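Local atomic coordinates of putative Nitroreductase (Anabaena variabilis ATCC 29413, PDB entry 3EO7), a protein that binds flavin mononucleotide and probably works as an oxidoreductase of the nitroreductase family. Residues A[76-81]-A[109-114]; A[126-129]-A[134-137]; A[425-430]-A[477-482]. All coordinates share one frame; numbering follows the deposited sequence. Where two conformers were deposited one is given.

Interaction 1 (A[76-81]-A[109-114])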
loop_
_atom_site.group_PDB
_atom_site.type_symbol
_atom_site.label_atom_id
_atom_site.label_comp_id
_atom_site.label_asym_id
_atom_site.label_seq_id
_atom_site.Cartn_x
_atom_site.Cartn_y
_atom_site.Cartn_z
ATOM N N ARG A 76 4.218 0.912 19.685
ATOM C CA ARG A 76 5.066 1.498 18.647
ATOM C C ARG A 76 4.772 0.963 17.252
ATOM O O ARG A 76 4.751 1.736 16.273
ATOM C CB ARG A 76 6.542 1.301 19.021
ATOM C CG ARG A 76 7.572 1.955 18.099
ATOM C CD ARG A 76 9.010 1.625 18.551
ATOM N NE ARG A 76 9.193 1.903 19.974
ATOM C CZ ARG A 76 9.572 3.074 20.486
ATOM N NH1 ARG A 76 9.834 4.118 19.692
ATOM N NH2 ARG A 76 9.694 3.198 21.817
ATOM N N LEU A 77 4.539 -0.352 17.140
ATOM C CA LEU A 77 4.210 -0.960 15.870
ATOM C C LEU A 77 2.956 -0.301 15.286
ATOM O O LEU A 77 2.941 0.135 14.131
ATOM C CB LEU A 77 4.027 -2.485 16.023
ATOM C CG LEU A 77 3.856 -3.291 14.726
ATOM C CD1 LEU A 77 4.266 -4.769 14.966
ATOM C CD2 LEU A 77 2.426 -3.172 14.204
ATOM N N LEU A 78 1.943 -0.125 16.123
ATOM C CA LEU A 78 0.681 0.436 15.643
ATOM C C LEU A 78 0.820 1.916 15.332
ATOM O O LEU A 78 0.334 2.398 14.295
ATOM C CB LEU A 78 -0.436 0.160 16.615
ATOM C CG LEU A 78 -0.945 -1.296 16.719
ATOM C CD1 LEU A 78 -1.824 -1.490 17.971
ATOM C CD2 LEU A 78 -1.689 -1.640 15.426
ATOM N N PHE A 79 1.514 2.634 16.204
ATOM C CA PHE A 79 1.653 4.086 16.022
ATOM C C PHE A 79 2.435 4.465 14.769
ATOM O O PHE A 79 2.082 5.406 14.044
ATOM C CB PHE A 79 2.268 4.734 17.251
ATOM C CG PHE A 79 2.225 6.219 17.180
ATOM C CD1 PHE A 79 0.990 6.882 17.281
ATOM C CD2 PHE A 79 3.370 6.951 16.918
ATOM C CE1 PHE A 79 0.914 8.249 17.160
ATOM C CE2 PHE A 79 3.302 8.338 16.806
ATOM C CZ PHE A 79 2.071 8.979 16.917
ATOM N N ARG A 80 3.519 3.742 14.509
ATOM C CA ARG A 80 4.346 4.032 13.356
ATOM C C ARG A 80 3.620 3.563 12.094
ATOM O O ARG A 80 3.914 4.043 11.014
ATOM C CB ARG A 80 5.705 3.345 13.468
ATOM C CG ARG A 80 6.619 3.831 14.621
ATOM C CD ARG A 80 7.421 5.047 14.239
ATOM N NE ARG A 80 8.182 5.575 15.383
ATOM C CZ ARG A 80 7.913 6.705 16.054
ATOM N NH1 ARG A 80 6.900 7.511 15.733
ATOM N NH2 ARG A 80 8.706 7.056 17.068
ATOM N N SER A 81 2.678 2.624 12.227
ATOM C CA SER A 81 1.929 2.113 11.075
ATOM C C SER A 81 0.769 3.027 10.640
ATOM O O SER A 81 0.589 3.268 9.450
ATOM C CB SER A 81 1.343 0.722 11.343
ATOM O OG SER A 81 2.369 -0.244 11.443
ATOM N N ALA A 109 -8.786 2.672 5.123
ATOM C CA ALA A 109 -8.304 1.519 5.890
ATOM C C ALA A 109 -8.615 1.591 7.378
ATOM O O ALA A 109 -8.589 2.677 7.982
ATOM C CB ALA A 109 -6.776 1.310 5.672
ATOM N N GLU A 110 -8.961 0.427 7.940
ATOM C CA GLU A 110 -9.154 0.254 9.374
ATOM C C GLU A 110 -8.246 -0.891 9.791
ATOM O O GLU A 110 -8.129 -1.894 9.071
ATOM C CB GLU A 110 -10.616 -0.116 9.760
ATOM C CG GLU A 110 -11.484 1.074 9.885
ATOM C CD GLU A 110 -11.138 1.926 11.079
ATOM O OE1 GLU A 110 -10.944 1.406 12.223
ATOM O OE2 GLU A 110 -11.125 3.155 10.897
ATOM N N VAL A 111 -7.618 -0.715 10.950
ATOM C CA VAL A 111 -6.709 -1.691 11.508
ATOM C C VAL A 111 -7.343 -2.386 12.691
ATOM O O VAL A 111 -7.782 -1.736 13.653
ATOM C CB VAL A 111 -5.376 -1.029 11.917
ATOM C CG1 VAL A 111 -4.471 -2.025 12.710
ATOM C CG2 VAL A 111 -4.642 -0.461 10.656
ATOM N N TYR A 112 -7.341 -3.716 12.624
ATOM C CA TYR A 112 -7.791 -4.547 13.717
ATOM C C TYR A 112 -6.649 -5.419 14.210
ATOM O O TYR A 112 -5.770 -5.764 13.447
ATOM C CB TYR A 112 -8.911 -5.469 13.259
ATOM C CG TYR A 112 -10.146 -4.732 12.843
ATOM C CD1 TYR A 112 -10.271 -4.227 11.563
ATOM C CD2 TYR A 112 -11.175 -4.533 13.742
ATOM C CE1 TYR A 112 -11.394 -3.501 11.177
ATOM C CE2 TYR A 112 -12.312 -3.812 13.384
ATOM C CZ TYR A 112 -12.429 -3.321 12.102
ATOM O OH TYR A 112 -13.560 -2.626 11.763
ATOM N N VAL A 113 -6.694 -5.769 15.490
ATOM C CA VAL A 113 -5.785 -6.759 16.040
ATOM C C VAL A 113 -6.634 -7.924 16.539
ATOM O O VAL A 113 -7.639 -7.734 17.272
ATOM C CB VAL A 113 -4.930 -6.219 17.203
ATOM C CG1 VAL A 113 -4.125 -7.339 17.857
ATOM C CG2 VAL A 113 -3.986 -5.096 16.732
ATOM N N VAL A 114 -6.228 -9.120 16.147
ATOM C CA VAL A 114 -6.882 -10.373 16.574
ATOM C C VAL A 114 -5.924 -11.074 17.519
ATOM O O VAL A 114 -4.763 -11.270 17.182
ATOM C CB VAL A 114 -7.267 -11.276 15.403
ATOM C CG1 VAL A 114 -7.907 -12.586 15.915
ATOM C CG2 VAL A 114 -8.218 -10.554 14.474
#
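L78 meets V111 and V113 in a small, buried, apolar helix-on-sheet contact, where helix 66-82 lies against strand 109-115 of the seven-stranded antiparallel sheet in the N-terminal part of the nitroreductase-like fold. The backbones stay well apart, the closest CA atoms, those of L78 and V111, being 8.7 Å from each other, and a single leucine branch bridges the gap. Its CD2 methyl comes to 3.9 Å from V111 CG1, the two side chains running at a slant to one another, and the same methyl lies 4.4 Å from V113 CG2. L78 therefore reaches two residues spaced two apart on the strand, whose valines look out from one face of the sheet. Y112 between them points away. In L78, CG stands opposite the carbonyl carbon (chi1 -71°), which sends the branched end out from the helix toward the strand. The patch is closed by its neighbours: Y128 of the adjoining strand touches both L78 and V111, while L192 of helix 181-202 also packs on V111. Only 98 Å² is buried between the two segments, so much of the enclosure comes from these surrounding residues. Away from the contact, R76 and R80 are both salt-bridged to E328. At the end of the segment, S81 starts toward the strand at its CB but makes no contact there, its hydroxyl being used within the helix. S199 OG of helix 181-202 is hydrogen-bonded to L77 O as well, tying the two helices together. On that shared carbonyl, S81 OG gives a hydrogen bond of 2.8 Å to L77 O, arriving 31° out of the carbonyl plane.

Interaction 2 (A[126-129]-A[134-137]); sequences YNYQ and SLIH
N127 O is held from two sources on the facing strand of this beta hairpin, formed by strands 124-129 and 134-139: I136 N donates a hydrogen bond of 2.9 Å to it. In addition, L135 CA lies 3.4 Å from N127 O in a CA-H...O contact. I136 O returns the bond to N127 N. Nearer the turn, Q129 and S134 form a second hydrogen-bonded pair, in which Q129 N to S134 O is short at 2.8 Å and S134 N to Q129 O is longer at 3.3 Å. On the face shared by Y126, Y128, L135 and H137, the first and last of these form an offset stack, with ring centroids 4.0 Å apart and planes only 3° from parallel. H137 CD2 lies over the rim of the tyrosine ring, and Y126 OH sits 3.3 Å above the centre of the imidazole. Both polar ends are tied to the loop that leads into strand 124-129, Y126 OH to S122 O and H137 NE2 to P123 O. With an alanine at Y126, the H137 imidazole would probably lose the ring stacked on its face and be held mainly by its bond to P123 O, and S122 O would lose its hydroxyl partner. Next along, L135 CD2 comes to the edge of the Y128 ring, and L135 also touches L74 of helix 66-82. Across the sheet, the amide of Q129 folds back along its own strand, where NE2, also bonded to K41 O, donates 2.8 Å to N127 OD1, in the carbonyl plane of the asparagine.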
loop_
_atom_site.group_PDB
_atom_site.type_symbol
_atom_site.label_atom_id
_atom_site.label_comp_id
_atom_site.label_asym_id
_atom_site.label_seq_id
_atom_site.Cartn_x
_atom_site.Cartn_y
_atom_site.Cartn_z
ATOM N N TYR A 126 -9.937 -6.611 18.552
ATOM C CA TYR A 126 -9.577 -5.253 18.940
ATOM C C TYR A 126 -9.555 -4.327 17.712
ATOM O O TYR A 126 -9.028 -4.686 16.660
ATOM C CB TYR A 126 -8.173 -5.214 19.556
ATOM C CG TYR A 126 -7.964 -6.087 20.781
ATOM C CD1 TYR A 126 -7.804 -7.471 20.664
ATOM C CD2 TYR A 126 -7.878 -5.525 22.039
ATOM C CE1 TYR A 126 -7.588 -8.256 21.772
ATOM C CE2 TYR A 126 -7.651 -6.302 23.149
ATOM C CZ TYR A 126 -7.523 -7.663 23.017
ATOM O OH TYR A 126 -7.330 -8.393 24.152
ATOM N N ASN A 127 -10.150 -3.141 17.852
ATOM C CA ASN A 127 -10.079 -2.133 16.818
ATOM C C ASN A 127 -9.044 -1.085 17.245
ATOM O O ASN A 127 -9.082 -0.593 18.384
ATOM C CB ASN A 127 -11.432 -1.464 16.597
ATOM C CG ASN A 127 -11.359 -0.352 15.574
ATOM O OD1 ASN A 127 -11.384 0.806 15.950
ATOM N ND2 ASN A 127 -11.187 -0.699 14.283
ATOM N N TYR A 128 -8.175 -0.714 16.330
ATOM C CA TYR A 128 -7.188 0.334 16.582
ATOM C C TYR A 128 -7.823 1.733 16.414
ATOM O O TYR A 128 -8.291 2.094 15.352
ATOM C CB TYR A 128 -5.937 0.180 15.682
ATOM C CG TYR A 128 -4.949 1.309 15.954
ATOM C CD1 TYR A 128 -4.367 1.457 17.222
ATOM C CD2 TYR A 128 -4.646 2.247 14.976
ATOM C CE1 TYR A 128 -3.533 2.542 17.510
ATOM C CE2 TYR A 128 -3.764 3.308 15.231
ATOM C CZ TYR A 128 -3.225 3.455 16.499
ATOM O OH TYR A 128 -2.396 4.510 16.707
ATOM N N GLN A 129 -7.800 2.505 17.477
ATOM C CA GLN A 129 -8.362 3.852 17.495
ATOM C C GLN A 129 -7.241 4.876 17.311
ATOM O O GLN A 129 -6.490 5.158 18.242
ATOM C CB GLN A 129 -9.045 4.070 18.835
ATOM C CG GLN A 129 -10.287 3.250 19.014
ATOM C CD GLN A 129 -11.458 3.859 18.288
ATOM O OE1 GLN A 129 -11.717 5.057 18.426
ATOM N NE2 GLN A 129 -12.162 3.060 17.498
ATOM N N SER A 134 -5.321 3.937 21.071
ATOM C CA SER A 134 -5.836 2.900 21.940
ATOM C C SER A 134 -6.399 1.759 21.112
ATOM O O SER A 134 -6.575 1.894 19.910
ATOM C CB SER A 134 -6.949 3.448 22.834
ATOM O OG SER A 134 -8.022 4.022 22.090
ATOM N N LEU A 135 -6.645 0.640 21.787
ATOM C CA LEU A 135 -7.308 -0.514 21.226
ATOM C C LEU A 135 -8.631 -0.668 21.972
ATOM O O LEU A 135 -8.668 -0.542 23.214
ATOM C CB LEU A 135 -6.486 -1.787 21.427
ATOM C CG LEU A 135 -5.241 -1.927 20.574
ATOM C CD1 LEU A 135 -4.459 -3.145 21.126
ATOM C CD2 LEU A 135 -5.560 -2.091 19.100
ATOM N N ILE A 136 -9.720 -0.880 21.248
ATOM C CA ILE A 136 -10.991 -1.182 21.888
ATOM C C ILE A 136 -11.218 -2.668 21.701
ATOM O O ILE A 136 -11.312 -3.155 20.569
ATOM C CB ILE A 136 -12.161 -0.394 21.331
ATOM C CG1 ILE A 136 -11.921 1.105 21.558
ATOM C CG2 ILE A 136 -13.475 -0.867 22.005
ATOM C CD1 ILE A 136 -12.866 1.999 20.805
ATOM N N HIS A 137 -11.249 -3.380 22.824
ATOM C CA HIS A 137 -11.460 -4.812 22.855
ATOM C C HIS A 137 -12.958 -5.006 22.797
ATOM O O HIS A 137 -13.640 -4.992 23.808
ATOM C CB HIS A 137 -10.838 -5.378 24.111
ATOM C CG HIS A 137 -10.778 -6.867 24.171
ATOM N ND1 HIS A 137 -10.639 -7.557 25.359
ATOM C CD2 HIS A 137 -10.820 -7.805 23.198
ATOM C CE1 HIS A 137 -10.569 -8.854 25.107
ATOM N NE2 HIS A 137 -10.697 -9.033 23.803
#

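Interaction 3 (A[425-430]-A[477-482]); sequences QELGRD and GVSGIG. With FMN (flavin mononucleotide), chain B.
The side-chain amide of Q425 and the pyrimidine ring of the flavin lie nearly coplanar and side by side, while I481 CD1 lies to one side of the amide plane, off its nitrogen end, 3.8 Å from Q425 NE2. Two almost straight bonds join the flat groups: FMN N3 donates to Q425 OE1 at 2.8 Å, and Q425 NE2 donates to FMN O4 at 3.0 Å. Q425 NE2 is also bonded to C422 O, so both of its hydrogens are engaged and the amide cannot easily flip. The chain of Q425 is extended beyond CG (chi2 -176°), which carries the amide from the N-cap position of helix 426-430 out to the cofactor. Over the ring system itself runs strand 477-481. G480 O stands 3.1 Å from FMN C4A, and S479 OG, which bonds to G480 O, lies above the same face at N1. L427 fills the angle between helix and strand: its CD1 meets S479 OG at 3.8 Å and I481 CD1 at 4.0 Å, and also comes close to FMN O2. At G482 the backbone N donates to FMN N5 at 3.1 Å, in a bent bond of 139°; a side chain on this glycine would probably crowd FMN C6. Within the helix, R429 grips D430 side-on with NE and NH2, one nitrogen to each carboxylate oxygen, and E426 CG lies over a face of its guanidinium. S336, R334, R335 and S102 also hydrogen-bond to FMN. Because donors point at O4 and N5 while N3-H is matched by an acceptor, the pocket reads the polar pattern of the isoalloxazine and probably helps tune its electron affinity, consistent with N5 being the usual locus of hydride transfer in flavoenzymes.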
loop_
_atom_site.group_PDB
_atom_site.type_symbol
_atom_site.label_atom_id
_atom_site.label_comp_id
_atom_site.label_asym_id
_atom_site.label_seq_id
_atom_site.Cartn_x
_atom_site.Cartn_y
_atom_site.Cartn_z
ATOM N N GLN A 425 -1.751 18.389 -12.743
ATOM C CA GLN A 425 -1.050 18.745 -11.511
ATOM C C GLN A 425 0.388 19.173 -11.762
ATOM O O GLN A 425 1.131 18.467 -12.455
ATOM C CB GLN A 425 -1.066 17.594 -10.529
ATOM C CG GLN A 425 -2.486 17.262 -10.071
ATOM C CD GLN A 425 -2.507 16.188 -9.020
ATOM O OE1 GLN A 425 -2.152 16.442 -7.867
ATOM N NE2 GLN A 425 -2.893 14.979 -9.405
ATOM N N GLU A 426 0.769 20.301 -11.158
ATOM C CA GLU A 426 2.139 20.817 -11.239
ATOM C C GLU A 426 3.143 19.831 -10.659
ATOM O O GLU A 426 4.325 19.854 -11.015
ATOM C CB GLU A 426 2.264 22.181 -10.562
ATOM C CG GLU A 426 1.499 23.236 -11.291
ATOM C CD GLU A 426 1.619 24.617 -10.666
ATOM O OE1 GLU A 426 2.293 24.770 -9.613
ATOM O OE2 GLU A 426 1.034 25.556 -11.254
ATOM N N LEU A 427 2.708 18.961 -9.763
ATOM C CA LEU A 427 3.610 17.913 -9.272
ATOM C C LEU A 427 4.207 17.119 -10.425
ATOM O O LEU A 427 5.376 16.779 -10.384
ATOM C CB LEU A 427 2.899 16.957 -8.311
ATOM C CG LEU A 427 2.551 17.517 -6.930
ATOM C CD1 LEU A 427 1.529 16.566 -6.204
ATOM C CD2 LEU A 427 3.779 17.761 -6.033
ATOM N N GLY A 428 3.402 16.812 -11.441
ATOM C CA GLY A 428 3.903 16.070 -12.633
ATOM C C GLY A 428 4.831 16.931 -13.486
ATOM O O GLY A 428 5.830 16.447 -14.013
ATOM N N ARG A 429 4.526 18.223 -13.616
ATOM C CA ARG A 429 5.371 19.092 -14.388
ATOM C C ARG A 429 6.737 19.320 -13.757
ATOM O O ARG A 429 7.734 19.388 -14.476
ATOM C CB ARG A 429 4.716 20.463 -14.540
ATOM C CG ARG A 429 5.439 21.444 -15.480
ATOM C CD ARG A 429 4.815 22.833 -15.383
ATOM N NE ARG A 429 4.994 23.373 -14.046
ATOM C CZ ARG A 429 4.354 24.419 -13.539
ATOM N NH1 ARG A 429 3.473 25.101 -14.267
ATOM N NH2 ARG A 429 4.602 24.776 -12.287
ATOM N N ASP A 430 6.762 19.509 -12.432
ATOM C CA ASP A 430 7.958 19.950 -11.707
ATOM C C ASP A 430 8.808 18.869 -11.070
ATOM O O ASP A 430 9.892 19.159 -10.568
ATOM C CB ASP A 430 7.540 20.958 -10.628
ATOM C CG ASP A 430 6.875 22.205 -11.216
ATOM O OD1 ASP A 430 7.193 22.556 -12.366
ATOM O OD2 ASP A 430 5.996 22.777 -10.541
ATOM N N GLY A 477 11.364 15.658 -1.993
ATOM C CA GLY A 477 9.904 15.778 -2.090
ATOM C C GLY A 477 9.333 14.562 -2.796
ATOM O O GLY A 477 9.992 13.956 -3.644
ATOM N N VAL A 478 8.115 14.183 -2.407
ATOM C CA VAL A 478 7.467 13.018 -2.967
ATOM C C VAL A 478 5.962 13.107 -2.825
ATOM O O VAL A 478 5.451 13.660 -1.862
ATOM C CB VAL A 478 7.976 11.712 -2.265
ATOM C CG1 VAL A 478 7.718 11.758 -0.729
ATOM C CG2 VAL A 478 7.354 10.419 -2.911
ATOM N N SER A 479 5.252 12.574 -3.813
ATOM C CA SER A 479 3.825 12.430 -3.707
ATOM C C SER A 479 3.294 11.403 -4.684
ATOM O O SER A 479 3.624 11.434 -5.863
ATOM C CB SER A 479 3.094 13.758 -3.952
ATOM O OG SER A 479 1.677 13.599 -3.766
ATOM N N GLY A 480 2.414 10.537 -4.201
ATOM C CA GLY A 480 1.680 9.666 -5.071
ATOM C C GLY A 480 0.691 10.512 -5.860
ATOM O O GLY A 480 0.357 11.654 -5.471
ATOM N N ILE A 481 0.232 9.942 -6.967
ATOM C CA ILE A 481 -0.785 10.503 -7.850
ATOM C C ILE A 481 -1.726 9.344 -8.200
ATOM O O ILE A 481 -1.325 8.408 -8.891
ATOM C CB ILE A 481 -0.166 11.036 -9.168
ATOM C CG1 ILE A 481 0.888 12.117 -8.897
ATOM C CG2 ILE A 481 -1.269 11.520 -10.120
ATOM C CD1 ILE A 481 0.390 13.411 -8.432
ATOM N N GLY A 482 -2.966 9.403 -7.729
ATOM C CA GLY A 482 -3.898 8.292 -7.945
ATOM C C GLY A 482 -4.683 8.335 -9.232
ATOM O O GLY A 482 -5.062 7.294 -9.773
HETATM N N1 FMN B . -1.597 14.111 -3.540
HETATM C C2 FMN B . -1.790 14.993 -4.590
HETATM O O2 FMN B . -1.509 16.181 -4.475
HETATM N N3 FMN B . -2.326 14.618 -5.793
HETATM C C4 FMN B . -2.747 13.344 -6.029
HETATM O O4 FMN B . -3.049 13.023 -7.194
HETATM C C4A FMN B . -2.568 12.420 -5.002
HETATM N N5 FMN B . -3.022 11.124 -5.157
HETATM C C5A FMN B . -2.758 10.170 -4.154
HETATM C C6 FMN B . -3.092 8.831 -4.318
HETATM C C7 FMN B . -2.854 7.890 -3.317
HETATM C C7M FMN B . -3.123 6.400 -3.578
HETATM C C8 FMN B . -2.264 8.285 -2.124
HETATM C C8M FMN B . -1.803 7.286 -1.082
HETATM C C9 FMN B . -1.908 9.633 -1.932
HETATM C C9A FMN B . -2.155 10.572 -2.948
HETATM N N10 FMN B . -1.815 11.907 -2.762
HETATM C C10 FMN B . -2.001 12.813 -3.772
HETATM C "C1'" FMN B . -1.397 12.438 -1.406
HETATM C "C2'" FMN B . -2.554 12.605 -0.442
HETATM O "O2'" FMN B . -3.264 13.826 -0.743
HETATM C "C3'" FMN B . -2.018 12.605 0.988
HETATM O "O3'" FMN B . -1.496 11.313 1.315
HETATM C "C4'" FMN B . -3.044 13.065 2.041
HETATM O "O4'" FMN B . -3.454 14.440 1.798
HETATM C "C5'" FMN B . -2.459 12.932 3.434
HETATM O "O5'" FMN B . -1.285 13.682 3.589
HETATM P P FMN B . 0.091 13.019 4.002
HETATM O O1P FMN B . 0.498 12.061 2.887
HETATM O O2P FMN B . 1.057 14.191 4.134
HETATM O O3P FMN B . -0.063 12.294 5.306
#

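Overall arrangement
From the N terminus, interaction 1 comes first, closing a 27-residue excursion that includes the hairpin 84-90/93-98 and the FMN-binding S102. Interaction 2 follows on the next strand, after an eleven-residue interval, and closes only a four-residue turn. Interaction 3, far along the chain, spans 46 residues containing strand 433-439 and helices 441-448 and 452-473. All three are in series; none nests within or crosses another. Interactions 1 and 2 share one sheet, their strands paired directly, as V113 N to Y126 O at 2.8 Å attests. Interaction 3 belongs to the second nitroreductase-family region, its centre about 28 Å from that of interaction 1, and S102 and G482 both reach the flavin, which links the two regions.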